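Local atomic coordinates of B-cell lymphoma 3 protein (Homo sapiens, PDB entry 1K1A), a protein that binds p50 and p52 homodimers of NF-kappa-B, probably through its ankyrin repeats, holding p50 out of the nucleus or promoting transcription of target genes. Residues L52-T57 / Q80-L85; S71-D76 / L109-Y114; L85-E88 / C94-A97; H121-V124 / E130-Q133. One frame throughout, in Å; residues are numbered along the deposited sequence.

Interaction 1. Residues L52-T57 / Q80-L85; sequences LAVITT and QTAAHL
Val54 points its branched side chain straight at the flank of helix 82-88 and meets Leu85 there. Its CG1 methyl does the touching: it lies 3.7 Å from the carbonyl carbon C of Leu85 and 3.9 Å from Leu85 CB, so it rests against the root of the leucine rather than against its end. With CG1 anti to the backbone N (chi1 173°), the other methyl, CG2, approaches Ala82 CB at 4.5 Å, while CG1 also lies near Ala82 O. One valine thus spans about one turn of the facing helix.

Leu85 returns the approach, its side chain crossing that of Val54 at a slant, and its CD1 runs on to Ile55. The isoleucine starts off to one side, but its extended arm brings CD1 to within 4.2 Å of Leu85 CD1, a looser, partly exposed margin. Val62 of helix 59-67 also touches Val54.

Helix 49-55 belongs to the second ankyrin repeat and helix 82-88 to the third, which makes this a join between repeats. All three side-chain pairs across it are apolar; cohesion probably rests largely on the fit of methyl groups and exclusion of water.

Interaction 2. Residues S71-D76 / L109-Y114; sequences SPMALD and LEARNY
Met73 CE rests on Ala111 CB at 3.8 Å, the closer of two apolar contacts between these successive loops. The methionine chain is bent at both chi2 (-63°) and chi3 (-69°), and the folding carries its methyl across. The second contact is looser: Leu75 points toward the other loop and crosses the Tyr114 side chain, its CD1 standing 4.4 Å from Tyr114 CE1, with the phenol oxygen nearby.

The polar link runs through a single water. It donates to Asp76 O at 3.0 Å and lies 2.6 Å from Tyr114 OH, tying the backbone of one loop to the phenol of the next. The Asp76 carboxylate is occupied otherwise, with OD1 accepting from the backbone N of both His78 and Gln80.

Within the first loop, an ST turn, Ser71 OG accepting from Met73 N at 3.1 Å, and a type I beta turn from Ser71 to Ala74 help shape it.

The touching parts run in nearly the same direction, 19° apart, the CA register pairing Met73 with Ala111 and Leu75 with Asn113. Such side-by-side loops, each leading from the second helix of one repeat to the first of the next, correspond to the finger loops of the ankyrin fold, which need not form a regular hairpin.

Interaction 3. Residues L85-E88 / C94-A97; sequences LACE and CLRA
This is a buried, apolar contact between the two antiparallel helices of a single unit, the third ankyrin repeat, with Ala86 and Leu95 at its centre. Their backbones come close, CA to CA 5.5 Å, and the smallness of the alanine side chain makes that approach possible. Ala86 CB points into the second helix and lies 3.9 Å from Leu95 N and 4.0 Å from Leu95 CB, so that the methyl sits on the main chain as much as on the side chain. Cys94 presents its CB to the same methyl at 4.4 Å, a more distant neighbour.

Leu95 extends the contact toward Cys87. Its CG is anti to the backbone N (chi1 -179°), which carries the isobutyl end along the interface until CD2 stands 4.2 Å from Cys87 SG. The thiol meets the methyl at a loose van der Waals distance.

Other helices close in from both directions along the stack. Val54 of helix 49-55 packs on Ala86, and Pro59 of helix 59-67 on Cys94, both from the preceding repeat. From the following repeat, Val122 and Ala123 of helix 119-126 meet Cys87, while Leu134 and Leu135 of helix 129-137 lie against Leu95.

Interaction 4. Residues H121-V124 / E130-Q133; sequences HVAV and ETVQ
Ala123 sets its CB against both Thr131 and Val132, the tight part of this contact between the two helices of the fourth ankyrin repeat. The methyl lies 3.5 Å from Thr131 OG1 and 3.7 Å from Val132 CG2, while the backbones draw in to 5.6 Å between the CA atoms of Ala123 and Val132. The alanine side chain is a lone methyl, consistent with so short a backbone distance.

Thr131 takes the rotamer with OG1 between its backbone N and carbonyl carbon (chi1 55°). The hydroxyl bonds to Cys128 O, just ahead of helix 129-137, and its oxygen touches the Ala123 methyl by van der Waals contact only. Next to it, Val132 places CG2 beside its own backbone N and anti to its carbonyl carbon. This one methyl reaches Ala123 CB, passes 3.8 Å from Val124 N and touches Val124 CG2 at 4.0 Å, where the two valine side chains cross at an angle.

The solvent side of segment 130-133 is quite different. Glu130 and Gln133 are exposed and take no part in the contact. Toward the next repeat the valines stay covered, Val124 by Pro153 and Ala157, and Val132 by Met165 and Leu168.

The chemistry of segment 130-133 is thus amphipathic: methyl groups meet Ala123 and Val124 inside, the buried Thr131 hydroxyl is satisfied by its own chain, and the long polar side chains are left to solvent.

In the fold
The four contacts sample the two directions of packing in an ankyrin stack. Interactions 3 and 4 each pair the helices within one repeat, the third and the fourth, with centres 10 Å apart; interactions 1 and 2 join the second repeat to what follows, one through helices and the other through the loops. Helix 82-88 serves both interaction 1 and interaction 3, whose centres lie 6 Å apart and whose segments overlap at Leu85. Along the chain the segments of interactions 1 and 2 alternate, interaction 3 falls between the two segments of interaction 2, and interaction 4 follows them all. Cys87 against Ala123 carries the packing from interaction 3 to interaction 4, giving a continuous, elongated domain without a single central core.

Interaction 1. Residues L52-T57 / Q80-L85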
loop_
_atom_site.group_PDB
_atom_site.type_symbol
_atom_site.label_atom_id
_atom_site.label_comp_id
_atom_site.label_asym_id
_atom_site.label_seq_id
_atom_site.Cartn_x
_atom_site.Cartn_y
_atom_site.Cartn_z
ATOM N N LEU A 52 13.761 10.509 -1.018
ATOM C CA LEU A 52 14.687 10.476 0.111
ATOM C C LEU A 52 14.082 11.033 1.397
ATOM O O LEU A 52 14.373 10.547 2.496
ATOM C CB LEU A 52 15.988 11.201 -0.239
ATOM C CG LEU A 52 16.903 10.390 -1.159
ATOM C CD1 LEU A 52 18.185 11.172 -1.504
ATOM C CD2 LEU A 52 17.232 9.053 -0.518
ATOM N N ALA A 53 13.236 12.045 1.259
ATOM C CA ALA A 53 12.569 12.631 2.414
ATOM C C ALA A 53 11.650 11.616 3.079
ATOM O O ALA A 53 11.546 11.582 4.301
ATOM C CB ALA A 53 11.796 13.864 2.016
ATOM N N VAL A 54 10.984 10.795 2.272
ATOM C CA VAL A 54 10.092 9.767 2.801
ATOM C C VAL A 54 10.905 8.626 3.410
ATOM O O VAL A 54 10.599 8.133 4.504
ATOM C CB VAL A 54 9.188 9.199 1.705
ATOM C CG1 VAL A 54 8.397 8.004 2.233
ATOM C CG2 VAL A 54 8.268 10.277 1.168
ATOM N N ILE A 55 11.956 8.225 2.708
ATOM C CA ILE A 55 12.825 7.155 3.176
ATOM C C ILE A 55 13.526 7.531 4.494
ATOM O O ILE A 55 13.748 6.679 5.346
ATOM C CB ILE A 55 13.865 6.805 2.086
ATOM C CG1 ILE A 55 13.225 5.966 0.974
ATOM C CG2 ILE A 55 15.065 6.087 2.694
ATOM C CD1 ILE A 55 13.940 6.080 -0.368
ATOM N N THR A 56 13.865 8.806 4.654
ATOM C CA THR A 56 14.542 9.280 5.867
ATOM C C THR A 56 13.533 9.536 6.996
ATOM O O THR A 56 13.916 9.714 8.148
ATOM C CB THR A 56 15.337 10.592 5.593
ATOM O OG1 THR A 56 16.236 10.414 4.493
ATOM C CG2 THR A 56 16.288 10.902 6.752
ATOM N N THR A 57 12.248 9.524 6.646
ATOM C CA THR A 57 11.145 9.876 7.557
ATOM C C THR A 57 11.199 11.326 8.051
ATOM O O THR A 57 11.290 11.588 9.243
ATOM C CB THR A 57 11.002 8.882 8.738
ATOM O OG1 THR A 57 12.124 9.000 9.629
ATOM C CG2 THR A 57 11.075 7.453 8.238
ATOM N N GLN A 80 8.175 2.776 -7.461
ATOM C CA GLN A 80 7.452 3.253 -6.267
ATOM C C GLN A 80 7.199 4.745 -6.335
ATOM O O GLN A 80 8.098 5.509 -6.677
ATOM C CB GLN A 80 8.255 2.967 -4.988
ATOM C CG GLN A 80 8.621 1.499 -4.762
ATOM C CD GLN A 80 7.521 0.715 -4.072
ATOM O OE1 GLN A 80 7.647 0.354 -2.899
ATOM N NE2 GLN A 80 6.443 0.454 -4.790
ATOM N N THR A 81 5.974 5.161 -6.011
ATOM C CA THR A 81 5.674 6.582 -5.836
ATOM C C THR A 81 6.001 6.933 -4.395
ATOM O O THR A 81 6.333 6.059 -3.603
ATOM C CB THR A 81 4.177 6.897 -6.092
ATOM O OG1 THR A 81 3.357 6.168 -5.156
ATOM C CG2 THR A 81 3.717 6.386 -7.485
ATOM N N ALA A 82 5.908 8.214 -4.058
ATOM C CA ALA A 82 6.119 8.657 -2.685
ATOM C C ALA A 82 5.202 7.895 -1.719
ATOM O O ALA A 82 5.620 7.497 -0.625
ATOM C CB ALA A 82 5.873 10.139 -2.587
ATOM N N ALA A 83 3.955 7.692 -2.130
ATOM C CA ALA A 83 2.978 6.987 -1.307
ATOM C C ALA A 83 3.385 5.543 -1.032
ATOM O O ALA A 83 3.240 5.064 0.097
ATOM C CB ALA A 83 1.588 7.045 -1.941
ATOM N N HIS A 84 3.878 4.847 -2.065
ATOM C CA HIS A 84 4.341 3.469 -1.916
ATOM C C HIS A 84 5.464 3.424 -0.885
ATOM O O HIS A 84 5.521 2.529 -0.041
ATOM C CB HIS A 84 4.923 2.911 -3.236
ATOM C CG HIS A 84 3.910 2.611 -4.306
ATOM N ND1 HIS A 84 3.197 1.426 -4.357
ATOM C CD2 HIS A 84 3.576 3.292 -5.427
ATOM C CE1 HIS A 84 2.432 1.419 -5.435
ATOM N NE2 HIS A 84 2.645 2.538 -6.103
ATOM N N LEU A 85 6.392 4.368 -0.992
ATOM C CA LEU A 85 7.556 4.381 -0.102
ATOM C C LEU A 85 7.170 4.678 1.340
ATOM O O LEU A 85 7.744 4.099 2.268
ATOM C CB LEU A 85 8.614 5.377 -0.592
ATOM C CG LEU A 85 9.331 5.002 -1.893
ATOM C CD1 LEU A 85 10.262 6.126 -2.318
ATOM C CD2 LEU A 85 10.113 3.694 -1.719
#

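Interaction 2. Residues S71-D76 / L109-Y114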
loop_
_atom_site.group_PDB
_atom_site.type_symbol
_atom_site.label_atom_id
_atom_site.label_comp_id
_atom_site.label_asym_id
_atom_site.label_seq_id
_atom_site.Cartn_x
_atom_site.Cartn_y
_atom_site.Cartn_z
ATOM N N SER A 71 6.883 16.306 -7.604
ATOM C CA SER A 71 5.769 15.417 -7.933
ATOM C C SER A 71 5.693 14.167 -7.066
ATOM O O SER A 71 6.655 13.415 -6.956
ATOM C CB SER A 71 5.837 15.001 -9.409
ATOM O OG SER A 71 4.820 14.050 -9.716
ATOM N N PRO A 72 4.527 13.943 -6.470
ATOM C CA PRO A 72 4.274 12.727 -5.695
ATOM C C PRO A 72 4.208 11.492 -6.598
ATOM O O PRO A 72 4.256 10.380 -6.088
ATOM C CB PRO A 72 2.894 12.991 -5.075
ATOM C CG PRO A 72 2.691 14.451 -5.193
ATOM C CD PRO A 72 3.367 14.850 -6.472
ATOM N N MET A 73 4.104 11.682 -7.914
ATOM C CA MET A 73 4.026 10.541 -8.831
ATOM C C MET A 73 5.359 10.132 -9.492
ATOM O O MET A 73 5.394 9.166 -10.248
ATOM C CB MET A 73 2.953 10.762 -9.909
ATOM C CG MET A 73 1.533 10.942 -9.365
ATOM S SD MET A 73 0.911 9.486 -8.502
ATOM C CE MET A 73 0.713 8.338 -9.885
ATOM N N ALA A 74 6.443 10.868 -9.235
ATOM C CA ALA A 74 7.746 10.482 -9.791
ATOM C C ALA A 74 8.082 9.075 -9.309
ATOM O O ALA A 74 7.907 8.760 -8.127
ATOM C CB ALA A 74 8.837 11.461 -9.369
ATOM N N LEU A 75 8.562 8.228 -10.213
ATOM C CA LEU A 75 8.837 6.832 -9.869
ATOM C C LEU A 75 10.285 6.585 -9.481
ATOM O O LEU A 75 11.189 7.139 -10.088
ATOM C CB LEU A 75 8.490 5.929 -11.053
ATOM C CG LEU A 75 7.064 6.081 -11.569
ATOM C CD1 LEU A 75 6.806 5.078 -12.701
ATOM C CD2 LEU A 75 6.085 5.884 -10.425
ATOM N N ASP A 76 10.503 5.730 -8.484
ATOM C CA ASP A 76 11.865 5.308 -8.152
ATOM C C ASP A 76 12.286 4.070 -8.965
ATOM O O ASP A 76 11.605 3.696 -9.929
ATOM C CB ASP A 76 12.044 5.112 -6.643
ATOM C CG ASP A 76 11.458 3.817 -6.136
ATOM O OD1 ASP A 76 10.941 3.005 -6.944
ATOM O OD2 ASP A 76 11.494 3.520 -4.921
ATOM N N LEU A 109 -3.814 7.290 -5.841
ATOM C CA LEU A 109 -3.521 6.158 -4.952
ATOM C C LEU A 109 -3.682 4.811 -5.633
ATOM O O LEU A 109 -3.393 3.762 -5.043
ATOM C CB LEU A 109 -4.363 6.225 -3.674
ATOM C CG LEU A 109 -4.052 7.401 -2.734
ATOM C CD1 LEU A 109 -5.092 7.496 -1.617
ATOM C CD2 LEU A 109 -2.641 7.308 -2.153
ATOM N N GLU A 110 -4.129 4.822 -6.879
ATOM C CA GLU A 110 -4.255 3.563 -7.617
ATOM C C GLU A 110 -2.979 3.233 -8.393
ATOM O O GLU A 110 -2.918 2.237 -9.117
ATOM C CB GLU A 110 -5.474 3.594 -8.535
ATOM C CG GLU A 110 -6.788 3.623 -7.768
ATOM C CD GLU A 110 -6.716 2.858 -6.457
ATOM O OE1 GLU A 110 -7.015 3.459 -5.404
ATOM O OE2 GLU A 110 -6.367 1.655 -6.470
ATOM N N ALA A 111 -1.948 4.054 -8.206
ATOM C CA ALA A 111 -0.647 3.819 -8.848
ATOM C C ALA A 111 -0.120 2.402 -8.595
ATOM O O ALA A 111 -0.163 1.904 -7.468
ATOM C CB ALA A 111 0.380 4.857 -8.366
ATOM N N ARG A 112 0.404 1.765 -9.638
ATOM C CA ARG A 112 0.952 0.411 -9.515
ATOM C C ARG A 112 2.473 0.434 -9.680
ATOM O O ARG A 112 2.976 0.994 -10.656
ATOM C CB ARG A 112 0.337 -0.531 -10.564
ATOM C CG ARG A 112 -1.209 -0.447 -10.699
ATOM C CD ARG A 112 -1.958 -0.788 -9.427
ATOM N NE ARG A 112 -3.418 -0.638 -9.553
ATOM C CZ ARG A 112 -4.216 -1.553 -10.096
ATOM N NH1 ARG A 112 -3.702 -2.668 -10.598
ATOM N NH2 ARG A 112 -5.529 -1.349 -10.156
ATOM N N ASN A 113 3.206 -0.155 -8.729
ATOM C CA ASN A 113 4.662 -0.245 -8.877
ATOM C C ASN A 113 5.013 -1.325 -9.888
ATOM O O ASN A 113 4.121 -2.012 -10.397
ATOM C CB ASN A 113 5.394 -0.440 -7.525
ATOM C CG ASN A 113 5.028 -1.759 -6.827
ATOM O OD1 ASN A 113 4.507 -2.686 -7.443
ATOM N ND2 ASN A 113 5.320 -1.840 -5.535
ATOM N N TYR A 114 6.297 -1.482 -10.186
ATOM C CA TYR A 114 6.695 -2.403 -11.247
ATOM C C TYR A 114 6.267 -3.840 -10.948
ATOM O O TYR A 114 5.974 -4.611 -11.868
ATOM C CB TYR A 114 8.200 -2.303 -11.543
ATOM C CG TYR A 114 8.602 -0.996 -12.207
ATOM C CD1 TYR A 114 7.685 -0.245 -12.951
ATOM C CD2 TYR A 114 9.896 -0.515 -12.092
ATOM C CE1 TYR A 114 8.067 0.956 -13.561
ATOM C CE2 TYR A 114 10.278 0.675 -12.686
ATOM C CZ TYR A 114 9.376 1.402 -13.420
ATOM O OH TYR A 114 9.785 2.584 -14.007
HETATM O O HOH W 1 11.585 4.083 -12.890
#

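Interaction 3. Residues L85-E88 / C94-A97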
loop_
_atom_site.group_PDB
_atom_site.type_symbol
_atom_site.label_atom_id
_atom_site.label_comp_id
_atom_site.label_asym_id
_atom_site.label_seq_id
_atom_site.Cartn_x
_atom_site.Cartn_y
_atom_site.Cartn_z
ATOM N N LEU A 85 6.392 4.368 -0.992
ATOM C CA LEU A 85 7.556 4.381 -0.102
ATOM C C LEU A 85 7.170 4.678 1.340
ATOM O O LEU A 85 7.744 4.099 2.268
ATOM C CB LEU A 85 8.614 5.377 -0.592
ATOM C CG LEU A 85 9.331 5.002 -1.893
ATOM C CD1 LEU A 85 10.262 6.126 -2.318
ATOM C CD2 LEU A 85 10.113 3.694 -1.719
ATOM N N ALA A 86 6.203 5.573 1.534
ATOM C CA ALA A 86 5.706 5.861 2.882
ATOM C C ALA A 86 5.113 4.603 3.510
ATOM O O ALA A 86 5.311 4.346 4.699
ATOM C CB ALA A 86 4.691 6.996 2.874
ATOM N N CYS A 87 4.412 3.797 2.711
ATOM C CA CYS A 87 3.842 2.554 3.239
ATOM C C CYS A 87 4.881 1.436 3.499
ATOM O O CYS A 87 4.818 0.742 4.515
ATOM C CB CYS A 87 2.681 2.061 2.368
ATOM S SG CYS A 87 1.294 3.206 2.270
ATOM N N GLU A 88 5.850 1.251 2.612
ATOM C CA GLU A 88 6.846 0.232 2.904
ATOM C C GLU A 88 7.711 0.635 4.109
ATOM O O GLU A 88 8.274 -0.216 4.786
ATOM C CB GLU A 88 7.686 -0.130 1.677
ATOM C CG GLU A 88 8.557 0.983 1.139
ATOM C CD GLU A 88 9.549 0.488 0.092
ATOM O OE1 GLU A 88 10.254 -0.512 0.349
ATOM O OE2 GLU A 88 9.619 1.097 -0.993
ATOM N N CYS A 94 4.558 10.602 7.254
ATOM C CA CYS A 94 5.001 11.003 5.926
ATOM C C CYS A 94 3.865 10.846 4.922
ATOM O O CYS A 94 3.712 11.660 4.012
ATOM C CB CYS A 94 6.226 10.207 5.485
ATOM S SG CYS A 94 7.770 10.804 6.200
ATOM N N LEU A 95 3.063 9.802 5.093
ATOM C CA LEU A 95 1.927 9.591 4.206
ATOM C C LEU A 95 0.935 10.734 4.368
ATOM O O LEU A 95 0.398 11.250 3.391
ATOM C CB LEU A 95 1.259 8.245 4.485
ATOM C CG LEU A 95 0.056 7.893 3.608
ATOM C CD1 LEU A 95 0.441 7.901 2.127
ATOM C CD2 LEU A 95 -0.505 6.527 4.015
ATOM N N ARG A 96 0.696 11.129 5.615
ATOM C CA ARG A 96 -0.183 12.247 5.891
ATOM C C ARG A 96 0.379 13.533 5.283
ATOM O O ARG A 96 -0.349 14.313 4.686
ATOM C CB ARG A 96 -0.368 12.417 7.400
ATOM C CG ARG A 96 -1.466 13.397 7.779
ATOM C CD ARG A 96 -1.778 13.426 9.259
ATOM N NE ARG A 96 -2.452 12.209 9.707
ATOM C CZ ARG A 96 -3.756 11.997 9.582
ATOM N NH1 ARG A 96 -4.528 12.918 9.020
ATOM N NH2 ARG A 96 -4.293 10.869 10.022
ATOM N N ALA A 97 1.680 13.754 5.433
ATOM C CA ALA A 97 2.282 14.961 4.872
ATOM C C ALA A 97 2.094 15.017 3.347
ATOM O O ALA A 97 1.797 16.071 2.788
ATOM C CB ALA A 97 3.752 15.051 5.245
#

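Interaction 4. Residues H121-V124 / E130-Q133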
loop_
_atom_site.group_PDB
_atom_site.type_symbol
_atom_site.label_atom_id
_atom_site.label_comp_id
_atom_site.label_asym_id
_atom_site.label_seq_id
_atom_site.Cartn_x
_atom_site.Cartn_y
_atom_site.Cartn_z
ATOM N N HIS A 121 -1.835 -2.420 -1.059
ATOM C CA HIS A 121 -1.269 -3.772 -0.990
ATOM C C HIS A 121 -0.019 -3.773 -0.115
ATOM O O HIS A 121 0.134 -4.615 0.759
ATOM C CB HIS A 121 -0.894 -4.304 -2.382
ATOM C CG HIS A 121 -2.069 -4.630 -3.253
ATOM N ND1 HIS A 121 -2.896 -5.711 -3.021
ATOM C CD2 HIS A 121 -2.530 -4.043 -4.382
ATOM C CE1 HIS A 121 -3.825 -5.761 -3.958
ATOM N NE2 HIS A 121 -3.632 -4.754 -4.790
ATOM N N VAL A 122 0.887 -2.835 -0.379
ATOM C CA VAL A 122 2.110 -2.700 0.405
ATOM C C VAL A 122 1.804 -2.487 1.891
ATOM O O VAL A 122 2.375 -3.158 2.752
ATOM C CB VAL A 122 2.979 -1.532 -0.104
ATOM C CG1 VAL A 122 4.168 -1.313 0.817
ATOM C CG2 VAL A 122 3.460 -1.807 -1.529
ATOM N N ALA A 123 0.887 -1.573 2.187
ATOM C CA ALA A 123 0.535 -1.287 3.571
ATOM C C ALA A 123 -0.018 -2.522 4.299
ATOM O O ALA A 123 0.349 -2.801 5.446
ATOM C CB ALA A 123 -0.465 -0.126 3.647
ATOM N N VAL A 124 -0.913 -3.241 3.635
ATOM C CA VAL A 124 -1.522 -4.433 4.228
ATOM C C VAL A 124 -0.446 -5.474 4.524
ATOM O O VAL A 124 -0.451 -6.102 5.589
ATOM C CB VAL A 124 -2.620 -5.011 3.310
ATOM C CG1 VAL A 124 -3.071 -6.415 3.789
ATOM C CG2 VAL A 124 -3.812 -4.062 3.246
ATOM N N GLU A 130 -2.155 1.824 10.827
ATOM C CA GLU A 130 -2.250 3.278 10.676
ATOM C C GLU A 130 -2.208 3.740 9.212
ATOM O O GLU A 130 -2.973 4.617 8.808
ATOM C CB GLU A 130 -1.155 3.970 11.491
ATOM C CG GLU A 130 -1.306 3.830 13.001
ATOM C CD GLU A 130 -1.058 2.414 13.506
ATOM O OE1 GLU A 130 -0.144 1.734 12.995
ATOM O OE2 GLU A 130 -1.783 1.978 14.420
ATOM N N THR A 131 -1.314 3.151 8.427
ATOM C CA THR A 131 -1.209 3.501 7.011
ATOM C C THR A 131 -2.394 2.948 6.222
ATOM O O THR A 131 -2.926 3.620 5.343
ATOM C CB THR A 131 0.126 3.020 6.411
ATOM O OG1 THR A 131 0.276 1.617 6.645
ATOM C CG2 THR A 131 1.298 3.637 7.160
ATOM N N VAL A 132 -2.827 1.727 6.547
ATOM C CA VAL A 132 -3.985 1.162 5.876
ATOM C C VAL A 132 -5.193 2.066 6.087
ATOM O O VAL A 132 -5.859 2.458 5.132
ATOM C CB VAL A 132 -4.289 -0.297 6.349
ATOM C CG1 VAL A 132 -5.608 -0.789 5.786
ATOM C CG2 VAL A 132 -3.152 -1.226 5.933
ATOM N N GLN A 133 -5.451 2.427 7.340
ATOM C CA GLN A 133 -6.593 3.270 7.656
ATOM C C GLN A 133 -6.571 4.586 6.895
ATOM O O GLN A 133 -7.564 4.976 6.299
ATOM C CB GLN A 133 -6.688 3.553 9.162
ATOM C CG GLN A 133 -7.999 4.238 9.544
ATOM C CD GLN A 133 -8.173 4.414 11.039
ATOM O OE1 GLN A 133 -8.089 3.446 11.799
ATOM N NE2 GLN A 133 -8.434 5.644 11.465
#